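Side-chain contact in 14 kDa fatty acid-binding protein (Schistosoma mansoni, PDB 1VYF), which binds long-chain fatty acids such as oleic and arachidonic acid inside a beta-barrel and may take part in their transport: residues Leu25-Ser28 against Trp29-Gln33. Residues are numbered along the deposited sequence; the frame is centred on the assembly and turned at random.
Sequences LGVS and WATRQ
Ser28 is the N-cap of helix 29-35, and its side chain accepts a hydrogen bond from the backbone of Thr31. The site lies in the short linker of the helix-turn-helix lid that covers one end of the fatty acid-binding protein barrel. Helix 18-24 ends in a Schellman motif at Gly26, whose positive phi turns the chain; two residues later Ser28 caps the next helix.

Trp29 opens that helix, and its indole turns to the Gln33 side. Thr31 supplies the capping N-H. It gives a fairly straight bond to Ser28 OG, 3.1 Å from Thr31 N to Ser28 OG, with an angle of 163° at the hydrogen. A Ser28 chi1 of 77° puts OG between its own backbone N and carbonyl carbon, facing the first helical turn. The Thr31 methyl side lies against Val27: Thr31 CB is 3.7 Å from Val27 CG1, and the two side chains cross at about a right angle. Thr31 also touches the bound oleic acid.

Arg32 N bonds to Ser28 O at 2.8 Å, the first i to i+4 bond of the helix. Its aliphatic chain runs back beside the linker, with Arg32 CG 3.8 Å from Val27 CB. A bend at chi3 turns the guanidinium toward Val27 O, which lies at its edge, near its plane. One water links the linker to the helix: it donates to Val27 O and accepts from Arg32 NH1 at 2.8 Å. NH2 forms a salt bridge with Asp19 of helix 18-24, joining the two lid helices. Gln33 NE2 lies over the centre of the Trp29 ring, 3.1 Å above its plane, and donates to Trp29 O. Gln33 NE2 and Gln33 N reach Trp29 O from opposite faces of its carbonyl plane.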
ATOM      1  N   LEU A  25     -12.706  -7.670   2.895  1.00 34.98           N
ATOM      2  CA  LEU A  25     -13.018  -6.458   2.134  1.00 35.36           C
ATOM      3  C   LEU A  25     -14.087  -6.632   1.064  1.00 36.11           C
ATOM      4  O   LEU A  25     -14.511  -5.637   0.440  1.00 36.83           O
ATOM      5  CB  LEU A  25     -11.744  -5.910   1.465  1.00 34.75           C
ATOM      6  CG  LEU A  25     -10.710  -5.338   2.425  1.00 33.51           C
ATOM      7  CD1 LEU A  25      -9.401  -5.003   1.687  1.00 31.65           C
ATOM      8  CD2 LEU A  25     -11.253  -4.130   3.166  1.00 32.62           C
ATOM      9  N   GLY A  26     -14.455  -7.881   0.803  1.00 36.03           N
ATOM     10  CA  GLY A  26     -15.481  -8.224  -0.158  1.00 36.22           C
ATOM     11  C   GLY A  26     -14.974  -8.316  -1.587  1.00 36.26           C
ATOM     12  O   GLY A  26     -15.795  -8.253  -2.523  1.00 36.21           O
ATOM     13  N   VAL A  27     -13.650  -8.420  -1.774  1.00 35.04           N
ATOM     14  CA  VAL A  27     -13.058  -8.479  -3.095  1.00 35.07           C
ATOM     15  C   VAL A  27     -13.506  -9.727  -3.830  1.00 35.03           C
ATOM     16  O   VAL A  27     -13.584 -10.810  -3.250  1.00 35.54           O
ATOM     17  CB  VAL A  27     -11.494  -8.432  -3.048  1.00 35.13           C
ATOM     18  CG1 VAL A  27     -10.894  -8.502  -4.447  1.00 33.76           C
ATOM     19  CG2 VAL A  27     -11.030  -7.162  -2.358  1.00 36.54           C
ATOM     20  N   SER A  28     -13.772  -9.593  -5.123  1.00 34.81           N
ATOM     21  CA  SER A  28     -14.318 -10.681  -5.887  1.00 34.88           C
ATOM     22  C   SER A  28     -13.348 -11.857  -5.864  1.00 35.45           C
ATOM     23  O   SER A  28     -12.131 -11.680  -5.701  1.00 33.80           O
ATOM     24  CB  SER A  28     -14.585 -10.254  -7.328  1.00 35.23           C
ATOM     25  OG  SER A  28     -13.386 -10.215  -8.075  1.00 33.06           O
ATOM     26  N   TRP A  29     -13.899 -13.050  -6.015  1.00 35.38           N
ATOM     27  CA  TRP A  29     -13.104 -14.256  -6.130  1.00 36.14           C
ATOM     28  C   TRP A  29     -11.980 -14.118  -7.146  1.00 36.07           C
ATOM     29  O   TRP A  29     -10.833 -14.439  -6.831  1.00 35.26           O
ATOM     30  CB  TRP A  29     -13.980 -15.466  -6.509  1.00 37.13           C
ATOM     31  CG  TRP A  29     -13.169 -16.695  -6.687  1.00 38.11           C
ATOM     32  CD1 TRP A  29     -12.823 -17.287  -7.855  1.00 39.79           C
ATOM     33  CD2 TRP A  29     -12.573 -17.468  -5.652  1.00 39.63           C
ATOM     34  NE1 TRP A  29     -12.061 -18.409  -7.615  1.00 41.31           N
ATOM     35  CE2 TRP A  29     -11.884 -18.537  -6.268  1.00 41.09           C
ATOM     36  CE3 TRP A  29     -12.549 -17.370  -4.258  1.00 43.00           C
ATOM     37  CZ2 TRP A  29     -11.181 -19.490  -5.547  1.00 42.73           C
ATOM     38  CZ3 TRP A  29     -11.857 -18.329  -3.534  1.00 45.11           C
ATOM     39  CH2 TRP A  29     -11.180 -19.371  -4.182  1.00 45.11           C
ATOM     40  N   ALA A  30     -12.304 -13.672  -8.369  1.00 36.00           N
ATOM     41  CA  ALA A  30     -11.314 -13.625  -9.445  1.00 35.65           C
ATOM     42  C   ALA A  30     -10.210 -12.593  -9.185  1.00 35.01           C
ATOM     43  O   ALA A  30      -9.048 -12.843  -9.481  1.00 35.56           O
ATOM     44  CB  ALA A  30     -11.986 -13.365 -10.818  1.00 36.50           C
ATOM     45  N   THR A  31     -10.562 -11.426  -8.645  1.00 33.72           N
ATOM     46  CA  THR A  31      -9.555 -10.431  -8.294  1.00 33.25           C
ATOM     47  C   THR A  31      -8.706 -10.901  -7.096  1.00 33.02           C
ATOM     48  O   THR A  31      -7.511 -10.576  -7.011  1.00 32.76           O
ATOM     49  CB  THR A  31     -10.180  -9.065  -7.992  1.00 33.55           C
ATOM     50  OG1 THR A  31     -10.835  -8.578  -9.169  1.00 35.45           O
ATOM     51  CG2 THR A  31      -9.077  -8.039  -7.717  1.00 33.09           C
ATOM     52  N   ARG A  32      -9.329 -11.633  -6.176  1.00 31.94           N
ATOM     53  CA  ARG A  32      -8.618 -12.212  -5.035  1.00 33.35           C
ATOM     54  C   ARG A  32      -7.530 -13.157  -5.534  1.00 34.01           C
ATOM     55  O   ARG A  32      -6.378 -13.101  -5.055  1.00 33.93           O
ATOM     56  CB  ARG A  32      -9.580 -12.932  -4.082  1.00 33.33           C
ATOM     57  CG  ARG A  32     -10.162 -12.027  -3.052  1.00 33.96           C
ATOM     58  CD  ARG A  32     -11.307 -12.618  -2.238  1.00 34.76           C
ATOM     59  NE  ARG A  32     -10.859 -13.778  -1.472  1.00 34.52           N
ATOM     60  CZ  ARG A  32     -11.601 -14.853  -1.247  1.00 37.99           C
ATOM     61  NH1 ARG A  32     -12.849 -14.922  -1.687  1.00 38.97           N
ATOM     62  NH2 ARG A  32     -11.101 -15.867  -0.552  1.00 38.84           N
ATOM     63  N   GLN A  33      -7.851 -13.984  -6.531  1.00 35.24           N
ATOM     64  CA  GLN A  33      -6.862 -14.943  -7.029  1.00 35.81           C
ATOM     65  C   GLN A  33      -5.672 -14.217  -7.649  1.00 36.07           C
ATOM     66  O   GLN A  33      -4.521 -14.628  -7.435  1.00 35.70           O
ATOM     67  CB  GLN A  33      -7.437 -15.947  -8.038  1.00 36.27           C
ATOM     68  CG  GLN A  33      -8.569 -16.888  -7.513  1.00 39.34           C
ATOM     69  CD  GLN A  33      -8.450 -17.319  -6.044  1.00 42.93           C
ATOM     70  OE1 GLN A  33      -7.642 -18.183  -5.707  1.00 45.99           O
ATOM     71  NE2 GLN A  33      -9.258 -16.724  -5.182  1.00 45.03           N
TER
HETATM   72  O   HOH W   1     -14.742 -12.955  -2.434  1.00 45.25           O